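Local coordinates for protein glycerol-3-phosphate dehydrogenase [NAD(+)] 1 (Saccharomyces cerevisiae, PDB 4FGW) that catalyses the NAD-dependent interconversion of sn-glycerol 3-phosphate and dihydroxyacetone phosphate, supporting the glycerol accumulation that protects yeast under hyperosmotic stress, at residues P34-I40 with V118-N124; P66-V72 with N104-D110; V248-C252 with S265-Q269; F254-W260 with M376-P380. One frame throughout, in Å; residues are numbered along the deposited sequence.

Contact 1. Residues P34-I40 with V118-N124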
loop_
_atom_site.group_PDB
_atom_site.type_symbol
_atom_site.label_atom_id
_atom_site.label_comp_id
_atom_site.label_asym_id
_atom_site.label_seq_id
_atom_site.Cartn_x
_atom_site.Cartn_y
_atom_site.Cartn_z
ATOM N N PRO A 34 -31.105 -23.948 -11.601
ATOM C CA PRO A 34 -30.107 -22.860 -11.725
ATOM C C PRO A 34 -30.427 -21.714 -10.767
ATOM O O PRO A 34 -31.569 -21.591 -10.311
ATOM C CB PRO A 34 -30.209 -22.425 -13.196
ATOM C CG PRO A 34 -31.201 -23.375 -13.843
ATOM C CD PRO A 34 -32.042 -23.922 -12.741
ATOM N N PHE A 35 -29.420 -20.895 -10.439
ATOM C CA PHE A 35 -29.585 -19.797 -9.487
ATOM C C PHE A 35 -30.154 -18.509 -10.069
ATOM O O PHE A 35 -29.558 -17.907 -10.963
ATOM C CB PHE A 35 -28.294 -19.538 -8.691
ATOM C CG PHE A 35 -27.755 -20.737 -7.943
ATOM C CD1 PHE A 35 -28.473 -21.307 -6.893
ATOM C CD2 PHE A 35 -26.523 -21.287 -8.277
ATOM C CE1 PHE A 35 -27.978 -22.422 -6.208
ATOM C CE2 PHE A 35 -26.025 -22.402 -7.589
ATOM C CZ PHE A 35 -26.755 -22.960 -6.558
ATOM N N LYS A 36 -31.321 -18.091 -9.550
ATOM C CA LYS A 36 -31.992 -16.852 -9.938
ATOM C C LYS A 36 -31.382 -15.724 -9.098
ATOM O O LYS A 36 -31.322 -15.838 -7.871
ATOM C CB LYS A 36 -33.504 -16.971 -9.709
ATOM C CG LYS A 36 -34.341 -16.275 -10.777
ATOM C CD LYS A 36 -35.818 -16.672 -10.706
ATOM C CE LYS A 36 -36.158 -17.845 -11.597
ATOM N NZ LYS A 36 -37.611 -18.161 -11.558
ATOM N N VAL A 37 -30.875 -14.668 -9.760
ATOM C CA VAL A 37 -30.211 -13.548 -9.075
ATOM C C VAL A 37 -31.021 -12.247 -9.153
ATOM O O VAL A 37 -31.492 -11.868 -10.227
ATOM C CB VAL A 37 -28.734 -13.338 -9.533
ATOM C CG1 VAL A 37 -27.940 -12.535 -8.500
ATOM C CG2 VAL A 37 -28.032 -14.665 -9.820
ATOM N N THR A 38 -31.166 -11.564 -8.004
ATOM C CA THR A 38 -31.839 -10.271 -7.883
ATOM C C THR A 38 -30.920 -9.264 -7.190
ATOM O O THR A 38 -30.295 -9.577 -6.175
ATOM C CB THR A 38 -33.217 -10.407 -7.200
ATOM O OG1 THR A 38 -34.063 -11.230 -8.008
ATOM C CG2 THR A 38 -33.904 -9.058 -6.956
ATOM N N VAL A 39 -30.855 -8.051 -7.749
ATOM C CA VAL A 39 -30.081 -6.935 -7.211
ATOM C C VAL A 39 -31.058 -5.903 -6.629
ATOM O O VAL A 39 -31.941 -5.416 -7.343
ATOM C CB VAL A 39 -29.128 -6.317 -8.273
ATOM C CG1 VAL A 39 -28.341 -5.134 -7.703
ATOM C CG2 VAL A 39 -28.178 -7.368 -8.832
ATOM N N ILE A 40 -30.921 -5.600 -5.329
ATOM C CA ILE A 40 -31.740 -4.584 -4.652
ATOM C C ILE A 40 -30.872 -3.314 -4.648
ATOM O O ILE A 40 -29.948 -3.223 -3.831
ATOM C CB ILE A 40 -32.148 -5.039 -3.211
ATOM C CG1 ILE A 40 -32.842 -6.438 -3.173
ATOM C CG2 ILE A 40 -32.963 -3.963 -2.474
ATOM C CD1 ILE A 40 -34.126 -6.649 -4.001
ATOM N N VAL A 118 -36.082 -16.359 -5.326
ATOM C CA VAL A 118 -34.845 -15.892 -5.827
ATOM C C VAL A 118 -33.902 -16.671 -4.965
ATOM O O VAL A 118 -34.225 -17.017 -3.848
ATOM C CB VAL A 118 -34.718 -14.432 -5.485
ATOM C CG1 VAL A 118 -34.527 -14.282 -4.016
ATOM C CG2 VAL A 118 -33.631 -13.782 -6.256
ATOM N N ASP A 119 -32.728 -16.940 -5.491
ATOM C CA ASP A 119 -31.733 -17.779 -4.837
ATOM C C ASP A 119 -30.650 -16.895 -4.237
ATOM O O ASP A 119 -30.272 -17.101 -3.083
ATOM C CB ASP A 119 -31.145 -18.813 -5.810
ATOM C CG ASP A 119 -32.167 -19.808 -6.312
ATOM O OD1 ASP A 119 -32.572 -20.691 -5.524
ATOM O OD2 ASP A 119 -32.566 -19.704 -7.491
ATOM N N ILE A 120 -30.166 -15.898 -5.014
ATOM C CA ILE A 120 -29.111 -14.975 -4.586
ATOM C C ILE A 120 -29.588 -13.517 -4.615
ATOM O O ILE A 120 -30.021 -13.030 -5.665
ATOM C CB ILE A 120 -27.790 -15.172 -5.404
ATOM C CG1 ILE A 120 -27.387 -16.671 -5.516
ATOM C CG2 ILE A 120 -26.637 -14.321 -4.820
ATOM C CD1 ILE A 120 -26.452 -17.021 -6.692
ATOM N N ILE A 121 -29.489 -12.820 -3.466
ATOM C CA ILE A 121 -29.818 -11.394 -3.374
ATOM C C ILE A 121 -28.520 -10.595 -3.245
ATOM O O ILE A 121 -27.699 -10.879 -2.369
ATOM C CB ILE A 121 -30.855 -11.019 -2.268
ATOM C CG1 ILE A 121 -32.208 -11.727 -2.487
ATOM C CG2 ILE A 121 -31.062 -9.492 -2.217
ATOM C CD1 ILE A 121 -33.222 -11.604 -1.327
ATOM N N VAL A 122 -28.333 -9.606 -4.130
ATOM C CA VAL A 122 -27.168 -8.722 -4.107
ATOM C C VAL A 122 -27.690 -7.366 -3.607
ATOM O O VAL A 122 -28.458 -6.709 -4.313
ATOM C CB VAL A 122 -26.450 -8.629 -5.483
ATOM C CG1 VAL A 122 -25.216 -7.735 -5.398
ATOM C CG2 VAL A 122 -26.071 -10.011 -6.003
ATOM N N PHE A 123 -27.367 -6.995 -2.355
ATOM C CA PHE A 123 -27.830 -5.723 -1.792
ATOM C C PHE A 123 -26.868 -4.634 -2.201
ATOM O O PHE A 123 -25.664 -4.744 -1.956
ATOM C CB PHE A 123 -27.944 -5.785 -0.266
ATOM C CG PHE A 123 -29.041 -6.683 0.239
ATOM C CD1 PHE A 123 -28.774 -8.002 0.592
ATOM C CD2 PHE A 123 -30.343 -6.210 0.375
ATOM C CE1 PHE A 123 -29.792 -8.826 1.079
ATOM C CE2 PHE A 123 -31.358 -7.037 0.857
ATOM C CZ PHE A 123 -31.075 -8.336 1.213
ATOM N N ASN A 124 -27.389 -3.605 -2.863
ATOM C CA ASN A 124 -26.584 -2.483 -3.329
ATOM C C ASN A 124 -27.370 -1.164 -3.282
ATOM O O ASN A 124 -27.633 -0.528 -4.307
ATOM C CB ASN A 124 -25.979 -2.783 -4.710
ATOM C CG ASN A 124 -24.723 -2.016 -5.017
ATOM O OD1 ASN A 124 -23.880 -2.471 -5.791
ATOM N ND2 ASN A 124 -24.559 -0.840 -4.421
#
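Asp119 lies across the edge of the Phe35 ring, its carboxylate plane turned 77° from the ring plane and its CB 3.8 Å from Phe35 CD1. From there Asp119 OD2 takes the Lys36 N-H on its anti lone pair, 2.9 Å and almost straight. Lys36 O in turn accepts two donors, Asp119 N and Ile120 N, so both backbone polar atoms of Lys36 are held at the start of the strand pair. With the carboxylate trimmed to an alanine, the Lys36 N-H would probably be left without its side-chain acceptor. Beyond it the parallel strands 35-40 and 120-123 exchange regular backbone bonds as far as Asn124 N to Ile40 O, 2.8 Å. On one face Ile120 CD1 reaches Phe35 CB at 3.7 Å, and Val39 and Val122 run alongside each other, Val39 CG2 4.0 Å from Val122 CB. On the other, Ile40 has CG1 beside its backbone N (chi1 -54°), where it meets Ile121 CG2 at 3.7 Å, while Thr38 OG1 bonds to Ser114 O. These are central strands of the Rossmann sheet: strand 67-71 flanks 35-40, and Val37 and Val122 pack on helices 44-59 and 215-222.

Contact 2. Residues P66-V72 with N104-D110; sequences PIVQMWV and NLVANPD
Gln69 lays its bent side chain over Asn108, CG 3.8 Å from Asn108 CB, the two amide planes 59° apart. The bend is at chi2 (79°) and brings Gln69 OE1 to Asn108 ND2, 2.7 Å away in a nearly straight bond; OE1 lies in the plane of the asparagine amide, whereas the donor is tilted from the glutamine's carbonyl plane. Asn108 ND2 has a second acceptor, Asp113 OD1, and Asn108 OD1 takes Asp110 N in an Asx turn, on a lone pair in the carbonyl plane. The asparagine thus joins the strand pair to the start of helix 111-115, where Asp110 is the N-cap and its OD1 receives Asp113 N. Trp71, on the same face, has its NE1 3.2 Å from Pro109 O, approaching from above the carbonyl plane at a bent angle of 135°. Across the opposite face Leu105 CD1 touches Met70 CB at 3.9 Å; farther along, just past the strand, Val72 CG2 meets Ala107 CB at 3.7 Å. At the other end Asn104 ND2 bonds to Pro66 O, 3.2 Å, and also to Ala54 O of helix 44-59. Strands 67-71 and 105-108 run parallel, joined by the crossover through helix 82-86. Strand 105-108 is the outermost on this side of the Rossmann sheet. Val72 and Trp71 lie close to Ser42 and Phe73, which probably bind NAD. Val68, Met70, Leu105 and Ala107 make one side apolar; the other bonds through an amide pair, an Asx turn and an indole N-H, which probably help set the start of helix 111-115.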
loop_
_atom_site.group_PDB
_atom_site.type_symbol
_atom_site.label_atom_id
_atom_site.label_comp_id
_atom_site.label_asym_id
_atom_site.label_seq_id
_atom_site.Cartn_x
_atom_site.Cartn_y
_atom_site.Cartn_z
ATOM N N PRO A 66 -31.308 -17.336 -16.723
ATOM C CA PRO A 66 -30.939 -16.323 -17.732
ATOM C C PRO A 66 -31.168 -14.864 -17.352
ATOM O O PRO A 66 -30.309 -14.035 -17.629
ATOM C CB PRO A 66 -31.766 -16.728 -18.965
ATOM C CG PRO A 66 -32.147 -18.142 -18.731
ATOM C CD PRO A 66 -32.320 -18.270 -17.257
ATOM N N ILE A 67 -32.313 -14.564 -16.713
ATOM C CA ILE A 67 -32.758 -13.218 -16.341
ATOM C C ILE A 67 -32.314 -12.801 -14.939
ATOM O O ILE A 67 -32.433 -13.581 -13.990
ATOM C CB ILE A 67 -34.304 -13.080 -16.516
ATOM C CG1 ILE A 67 -34.818 -13.792 -17.780
ATOM C CG2 ILE A 67 -34.762 -11.624 -16.485
ATOM C CD1 ILE A 67 -35.650 -15.044 -17.486
ATOM N N VAL A 68 -31.843 -11.563 -14.824
ATOM C CA VAL A 68 -31.509 -10.964 -13.536
ATOM C C VAL A 68 -32.437 -9.803 -13.304
ATOM O O VAL A 68 -32.583 -8.947 -14.158
ATOM C CB VAL A 68 -30.046 -10.451 -13.466
ATOM C CG1 VAL A 68 -29.862 -9.523 -12.297
ATOM C CG2 VAL A 68 -29.090 -11.591 -13.356
ATOM N N GLN A 69 -33.066 -9.807 -12.139
ATOM C CA GLN A 69 -34.023 -8.789 -11.719
ATOM C C GLN A 69 -33.311 -7.696 -10.910
ATOM O O GLN A 69 -32.418 -7.994 -10.115
ATOM C CB GLN A 69 -35.141 -9.424 -10.892
ATOM C CG GLN A 69 -36.499 -8.749 -11.087
ATOM C CD GLN A 69 -37.261 -9.131 -12.345
ATOM O OE1 GLN A 69 -38.201 -8.441 -12.749
ATOM N NE2 GLN A 69 -36.903 -10.240 -12.985
ATOM N N MET A 70 -33.682 -6.433 -11.136
ATOM C CA MET A 70 -33.113 -5.310 -10.405
ATOM C C MET A 70 -34.231 -4.459 -9.833
ATOM O O MET A 70 -35.028 -3.908 -10.598
ATOM C CB MET A 70 -32.167 -4.471 -11.281
ATOM C CG MET A 70 -31.547 -3.291 -10.535
ATOM S SD MET A 70 -30.387 -2.294 -11.489
ATOM C CE MET A 70 -31.474 -1.542 -12.676
ATOM N N TRP A 71 -34.298 -4.356 -8.490
ATOM C CA TRP A 71 -35.316 -3.532 -7.855
ATOM C C TRP A 71 -34.997 -2.053 -8.030
ATOM O O TRP A 71 -33.969 -1.569 -7.553
ATOM C CB TRP A 71 -35.570 -3.890 -6.380
ATOM C CG TRP A 71 -36.581 -2.971 -5.749
ATOM C CD1 TRP A 71 -37.914 -2.900 -6.037
ATOM C CD2 TRP A 71 -36.309 -1.887 -4.848
ATOM N NE1 TRP A 71 -38.500 -1.884 -5.321
ATOM C CE2 TRP A 71 -37.539 -1.241 -4.585
ATOM C CE3 TRP A 71 -35.143 -1.409 -4.220
ATOM C CZ2 TRP A 71 -37.640 -0.148 -3.717
ATOM C CZ3 TRP A 71 -35.245 -0.328 -3.358
ATOM C CH2 TRP A 71 -36.482 0.288 -3.109
ATOM N N VAL A 72 -35.897 -1.348 -8.724
ATOM C CA VAL A 72 -35.792 0.085 -8.989
ATOM C C VAL A 72 -36.935 0.794 -8.263
ATOM O O VAL A 72 -38.097 0.471 -8.506
ATOM C CB VAL A 72 -35.806 0.402 -10.515
ATOM C CG1 VAL A 72 -35.571 1.890 -10.777
ATOM C CG2 VAL A 72 -34.794 -0.448 -11.282
ATOM N N ASN A 104 -30.841 -9.155 -20.568
ATOM C CA ASN A 104 -31.399 -9.962 -19.506
ATOM C C ASN A 104 -31.447 -9.285 -18.161
ATOM O O ASN A 104 -31.800 -9.887 -17.165
ATOM C CB ASN A 104 -30.598 -11.242 -19.377
ATOM C CG ASN A 104 -29.125 -11.032 -19.596
ATOM O OD1 ASN A 104 -28.716 -10.177 -20.355
ATOM N ND2 ASN A 104 -28.326 -11.822 -18.929
ATOM N N LEU A 105 -31.058 -8.029 -18.138
ATOM C CA LEU A 105 -31.146 -7.206 -16.937
ATOM C C LEU A 105 -32.487 -6.474 -16.961
ATOM O O LEU A 105 -32.645 -5.480 -17.677
ATOM C CB LEU A 105 -29.953 -6.235 -16.827
ATOM C CG LEU A 105 -29.905 -5.267 -15.627
ATOM C CD1 LEU A 105 -30.168 -5.983 -14.301
ATOM C CD2 LEU A 105 -28.574 -4.536 -15.576
ATOM N N VAL A 106 -33.461 -7.002 -16.197
ATOM C CA VAL A 106 -34.824 -6.481 -16.122
ATOM C C VAL A 106 -35.057 -5.673 -14.843
ATOM O O VAL A 106 -34.819 -6.172 -13.743
ATOM C CB VAL A 106 -35.886 -7.604 -16.337
ATOM C CG1 VAL A 106 -37.309 -7.092 -16.118
ATOM C CG2 VAL A 106 -35.756 -8.221 -17.725
ATOM N N ALA A 107 -35.537 -4.426 -15.009
ATOM C CA ALA A 107 -35.868 -3.505 -13.925
ATOM C C ALA A 107 -37.258 -3.848 -13.362
ATOM O O ALA A 107 -38.183 -4.121 -14.131
ATOM C CB ALA A 107 -35.850 -2.077 -14.444
ATOM N N ASN A 108 -37.389 -3.825 -12.034
ATOM C CA ASN A 108 -38.644 -4.149 -11.364
ATOM C C ASN A 108 -39.016 -3.102 -10.300
ATOM O O ASN A 108 -38.212 -2.850 -9.400
ATOM C CB ASN A 108 -38.595 -5.557 -10.767
ATOM C CG ASN A 108 -39.960 -6.181 -10.611
ATOM O OD1 ASN A 108 -40.854 -5.641 -9.946
ATOM N ND2 ASN A 108 -40.160 -7.331 -11.236
ATOM N N PRO A 109 -40.224 -2.498 -10.367
ATOM C CA PRO A 109 -40.582 -1.487 -9.357
ATOM C C PRO A 109 -41.082 -2.057 -8.027
ATOM O O PRO A 109 -41.122 -1.325 -7.033
ATOM C CB PRO A 109 -41.650 -0.647 -10.057
ATOM C CG PRO A 109 -42.289 -1.581 -11.030
ATOM C CD PRO A 109 -41.298 -2.666 -11.371
ATOM N N ASP A 110 -41.479 -3.350 -8.017
ATOM C CA ASP A 110 -42.002 -4.048 -6.842
ATOM C C ASP A 110 -40.903 -4.871 -6.171
ATOM O O ASP A 110 -40.343 -5.779 -6.788
ATOM C CB ASP A 110 -43.208 -4.929 -7.228
ATOM C CG ASP A 110 -44.008 -5.462 -6.057
ATOM O OD1 ASP A 110 -43.457 -6.275 -5.278
ATOM O OD2 ASP A 110 -45.210 -5.131 -5.961
#

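Contact 3. Residues V248-C252 with S265-Q269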
loop_
_atom_site.group_PDB
_atom_site.type_symbol
_atom_site.label_atom_id
_atom_site.label_comp_id
_atom_site.label_asym_id
_atom_site.label_seq_id
_atom_site.Cartn_x
_atom_site.Cartn_y
_atom_site.Cartn_z
ATOM N N VAL A 248 -7.653 7.213 7.739
ATOM C CA VAL A 248 -6.261 7.196 7.295
ATOM C C VAL A 248 -6.034 8.229 6.160
ATOM O O VAL A 248 -5.049 8.972 6.202
ATOM C CB VAL A 248 -5.798 5.766 6.893
ATOM C CG1 VAL A 248 -4.309 5.743 6.548
ATOM C CG2 VAL A 248 -6.109 4.754 7.994
ATOM N N ALA A 249 -6.955 8.290 5.175
ATOM C CA ALA A 249 -6.887 9.232 4.048
ATOM C C ALA A 249 -6.819 10.689 4.531
ATOM O O ALA A 249 -6.164 11.515 3.888
ATOM C CB ALA A 249 -8.077 9.035 3.117
ATOM N N LEU A 250 -7.461 10.990 5.683
ATOM C CA LEU A 250 -7.422 12.322 6.290
ATOM C C LEU A 250 -6.005 12.644 6.769
ATOM O O LEU A 250 -5.495 13.718 6.457
ATOM C CB LEU A 250 -8.448 12.480 7.425
ATOM C CG LEU A 250 -9.938 12.523 7.031
ATOM C CD1 LEU A 250 -10.819 12.381 8.246
ATOM C CD2 LEU A 250 -10.296 13.829 6.314
ATOM N N GLY A 251 -5.361 11.682 7.444
ATOM C CA GLY A 251 -3.984 11.792 7.917
ATOM C C GLY A 251 -2.994 12.010 6.790
ATOM O O GLY A 251 -2.024 12.749 6.969
ATOM N N CYS A 252 -3.252 11.395 5.602
ATOM C CA CYS A 252 -2.430 11.543 4.384
ATOM C C CYS A 252 -2.554 12.946 3.805
ATOM O O CYS A 252 -1.546 13.534 3.408
ATOM C CB CYS A 252 -2.793 10.491 3.341
ATOM S SG CYS A 252 -2.393 8.803 3.827
ATOM N N SER A 265 3.308 10.601 3.316
ATOM C CA SER A 265 1.988 10.044 3.016
ATOM C C SER A 265 2.017 8.514 3.115
ATOM O O SER A 265 1.167 7.935 3.791
ATOM C CB SER A 265 1.533 10.489 1.630
ATOM O OG SER A 265 0.213 10.048 1.368
ATOM N N ALA A 266 3.029 7.869 2.479
ATOM C CA ALA A 266 3.251 6.416 2.492
ATOM C C ALA A 266 3.425 5.900 3.930
ATOM O O ALA A 266 2.931 4.816 4.242
ATOM C CB ALA A 266 4.472 6.073 1.658
ATOM N N ALA A 267 4.085 6.698 4.810
ATOM C CA ALA A 267 4.282 6.393 6.232
ATOM C C ALA A 267 2.941 6.333 6.978
ATOM O O ALA A 267 2.739 5.397 7.751
ATOM C CB ALA A 267 5.205 7.421 6.874
ATOM N N ILE A 268 2.013 7.290 6.711
ATOM C CA ILE A 268 0.667 7.309 7.313
ATOM C C ILE A 268 -0.158 6.127 6.831
ATOM O O ILE A 268 -0.894 5.544 7.627
ATOM C CB ILE A 268 -0.066 8.695 7.213
ATOM C CG1 ILE A 268 0.497 9.654 8.266
ATOM C CG2 ILE A 268 -1.592 8.593 7.427
ATOM C CD1 ILE A 268 1.324 10.579 7.749
ATOM N N GLN A 269 -0.004 5.750 5.546
ATOM C CA GLN A 269 -0.675 4.582 4.972
ATOM C C GLN A 269 -0.200 3.302 5.652
ATOM O O GLN A 269 -1.021 2.442 5.969
ATOM C CB GLN A 269 -0.463 4.512 3.459
ATOM C CG GLN A 269 -1.334 5.518 2.722
ATOM C CD GLN A 269 -1.014 5.643 1.261
ATOM O OE1 GLN A 269 -0.458 6.644 0.816
ATOM N NE2 GLN A 269 -1.410 4.662 0.477
#
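Val248 and Ile268 pass one another head to tail, Val248 CG1 4.0 Å from Ile268 CG2, between two antiparallel helices, 235-257 and 261-283, an alpha-helical hairpin of the C-terminal domain whose segments cross at 161° with axes 8.8 Å apart. The tight part lies round Gly251 and Cys252. Ile268 CG2 sits 3.7 Å from Gly251 C, so close that a beta carbon on Gly251 would crowd it, and the same methyl is 3.7 Å from Cys252 SG. CG2 stands anti to the isoleucine's backbone N (chi1 -77° places CG1 beside that N), which sends this methyl into the groove. Toward Val248 the fit is looser: the CA atoms of Val248 and Gln269 are 6.6 Å apart, against 4.9 Å for Cys252 and Ser265, and the contact is carried by one methyl, Val248 CG1, 3.6 Å from Ile268 O. Neither end faces solvent. Helix 296-307 covers Val248 and Cys252, and Ile268 and Gln269 also pack on Trp193 and Ile303 of the second subunit, so the hairpin contributes to the dimer interface. Lys245, probably the proton acceptor, lies about one turn before Val248. At the close end Cys252 SG rests against the aliphatic part of Gln269, 3.6 Å from its CG.

Contact 4. Residues F254-W260 with M376-P380; sequences FVEGLGW and MKNLP
Met376 crosses Phe254 at about a right angle, its SD 4.7 Å from the ring centroid and 44° off the ring normal, an oblique Met-aromatic contact. With CG anti to the backbone N (chi1 -155°) and a bend at chi3, its CE ends 3.7 Å from Phe254 CD2. Shortened to an alanine, this residue would probably leave a gap beside Phe254 and the ring without its sulfur neighbour. The carbonyl of Met376 also touches Leu258 CD1. Lys377 crosses Leu258 with its aliphatic CG, 4.0 Å from Leu258 CD2, while its carbonyl O meets the edge of the Trp260 indole in plane, 3.4 Å from CH2. Met376 to Leu379 form a type I turn, which brings Leu379 round. Leu379 CD2 reaches Val255 CG2 at 4.1 Å, and Pro380 CG comes to Trp260 CZ3 at 3.6 Å, approaching the indole obliquely. On the facing segment a Schellman motif at Gly259 closes helix 235-257 just before Trp260. Around this apolar contact Phe254 and Met376 are backed by helices 310-320 and 361-371, Val255 by helix 261-283, and Trp260 and Pro380 by Trp193 of the second subunit.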
loop_
_atom_site.group_PDB
_atom_site.type_symbol
_atom_site.label_atom_id
_atom_site.label_comp_id
_atom_site.label_asym_id
_atom_site.label_seq_id
_atom_site.Cartn_x
_atom_site.Cartn_y
_atom_site.Cartn_z
ATOM N N PHE A 254 -3.506 15.719 5.415
ATOM C CA PHE A 254 -2.873 16.643 6.357
ATOM C C PHE A 254 -1.389 16.742 6.052
ATOM O O PHE A 254 -0.853 17.834 5.868
ATOM C CB PHE A 254 -3.061 16.167 7.814
ATOM C CG PHE A 254 -4.476 16.114 8.340
ATOM C CD1 PHE A 254 -4.827 15.220 9.345
ATOM C CD2 PHE A 254 -5.456 16.965 7.842
ATOM C CE1 PHE A 254 -6.137 15.167 9.829
ATOM C CE2 PHE A 254 -6.761 16.910 8.325
ATOM C CZ PHE A 254 -7.094 16.013 9.317
ATOM N N VAL A 255 -0.752 15.584 5.938
ATOM C CA VAL A 255 0.666 15.422 5.680
ATOM C C VAL A 255 1.112 15.935 4.284
ATOM O O VAL A 255 2.172 16.556 4.179
ATOM C CB VAL A 255 1.031 13.967 6.040
ATOM C CG1 VAL A 255 1.660 13.192 4.890
ATOM C CG2 VAL A 255 1.861 13.908 7.303
ATOM N N GLU A 256 0.268 15.737 3.250
ATOM C CA GLU A 256 0.502 16.217 1.882
ATOM C C GLU A 256 0.385 17.747 1.829
ATOM O O GLU A 256 1.304 18.407 1.340
ATOM C CB GLU A 256 -0.495 15.579 0.905
ATOM C CG GLU A 256 -0.116 14.174 0.469
ATOM C CD GLU A 256 -1.046 13.504 -0.526
ATOM O OE1 GLU A 256 -2.011 14.157 -0.985
ATOM O OE2 GLU A 256 -0.815 12.315 -0.839
ATOM N N GLY A 257 -0.722 18.279 2.370
ATOM C CA GLY A 257 -1.026 19.704 2.440
ATOM C C GLY A 257 0.016 20.527 3.171
ATOM O O GLY A 257 0.201 21.706 2.859
ATOM N N LEU A 258 0.709 19.900 4.148
ATOM C CA LEU A 258 1.801 20.499 4.919
ATOM C C LEU A 258 3.090 20.561 4.071
ATOM O O LEU A 258 4.061 21.205 4.478
ATOM C CB LEU A 258 2.062 19.689 6.205
ATOM C CG LEU A 258 1.149 19.943 7.410
ATOM C CD1 LEU A 258 1.304 18.841 8.442
ATOM C CD2 LEU A 258 1.439 21.285 8.063
ATOM N N GLY A 259 3.086 19.882 2.921
ATOM C CA GLY A 259 4.212 19.828 1.994
ATOM C C GLY A 259 5.255 18.784 2.338
ATOM O O GLY A 259 6.414 18.919 1.935
ATOM N N TRP A 260 4.853 17.726 3.064
ATOM C CA TRP A 260 5.784 16.674 3.470
ATOM C C TRP A 260 6.037 15.597 2.404
ATOM O O TRP A 260 6.985 14.823 2.532
ATOM C CB TRP A 260 5.437 16.108 4.859
ATOM C CG TRP A 260 5.435 17.110 5.988
ATOM C CD1 TRP A 260 5.851 18.410 5.942
ATOM C CD2 TRP A 260 5.019 16.872 7.338
ATOM N NE1 TRP A 260 5.688 19.005 7.170
ATOM C CE2 TRP A 260 5.193 18.080 8.051
ATOM C CE3 TRP A 260 4.541 15.745 8.026
ATOM C CZ2 TRP A 260 4.880 18.200 9.414
ATOM C CZ3 TRP A 260 4.194 15.874 9.363
ATOM C CH2 TRP A 260 4.383 17.084 10.050
ATOM N N MET A 376 -1.666 19.599 14.042
ATOM C CA MET A 376 -1.480 18.938 12.733
ATOM C C MET A 376 -0.011 18.640 12.416
ATOM O O MET A 376 0.291 17.564 11.901
ATOM C CB MET A 376 -2.150 19.726 11.589
ATOM C CG MET A 376 -2.522 18.898 10.389
ATOM S SD MET A 376 -3.100 19.935 9.022
ATOM C CE MET A 376 -4.783 20.173 9.476
ATOM N N LYS A 377 0.900 19.583 12.735
ATOM C CA LYS A 377 2.351 19.438 12.552
ATOM C C LYS A 377 2.905 18.429 13.574
ATOM O O LYS A 377 3.994 17.890 13.378
ATOM C CB LYS A 377 3.066 20.791 12.751
ATOM C CG LYS A 377 2.628 21.916 11.808
ATOM C CD LYS A 377 3.478 23.186 11.984
ATOM C CE LYS A 377 3.094 24.030 13.182
ATOM N NZ LYS A 377 4.061 25.136 13.411
ATOM N N ASN A 378 2.154 18.197 14.671
ATOM C CA ASN A 378 2.504 17.286 15.763
ATOM C C ASN A 378 2.197 15.820 15.452
ATOM O O ASN A 378 2.498 14.958 16.281
ATOM C CB ASN A 378 1.799 17.708 17.055
ATOM C CG ASN A 378 2.199 19.052 17.619
ATOM O OD1 ASN A 378 1.525 19.586 18.501
ATOM N ND2 ASN A 378 3.313 19.619 17.169
ATOM N N LEU A 379 1.603 15.539 14.267
ATOM C CA LEU A 379 1.244 14.199 13.787
ATOM C C LEU A 379 2.368 13.156 13.983
ATOM O O LEU A 379 2.081 12.151 14.639
ATOM C CB LEU A 379 0.696 14.254 12.343
ATOM C CG LEU A 379 -0.169 13.097 11.828
ATOM C CD1 LEU A 379 -1.361 12.837 12.716
ATOM C CD2 LEU A 379 -0.687 13.410 10.450
ATOM N N PRO A 380 3.651 13.400 13.565
ATOM C CA PRO A 380 4.722 12.414 13.836
ATOM C C PRO A 380 4.932 12.084 15.317
ATOM O O PRO A 380 5.133 10.916 15.644
ATOM C CB PRO A 380 5.969 13.079 13.249
ATOM C CG PRO A 380 5.450 13.991 12.210
ATOM C CD PRO A 380 4.188 14.538 12.787
#

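How the contacts relate
From the N terminus, contact 1 joins strand 35-40 to 120-123, and contact 2 is nested inside the loop it closes, pairing 67-71 with 105-108. Because 35-40 and 67-71 are neighbours, the two contacts share one sheet of the NAD-binding domain, their centres 10 Å apart. Only after both have closed does the chain reach the helical C-terminal domain, on the other side of the chain's centre; centres of contacts 1 and 3 are about 37 Å apart. There contact 3 folds helix 235-257 against 261-283. Contact 4 crosses it, taking the end of the first helix to residues 376-380, near the C terminus; both touch the second subunit.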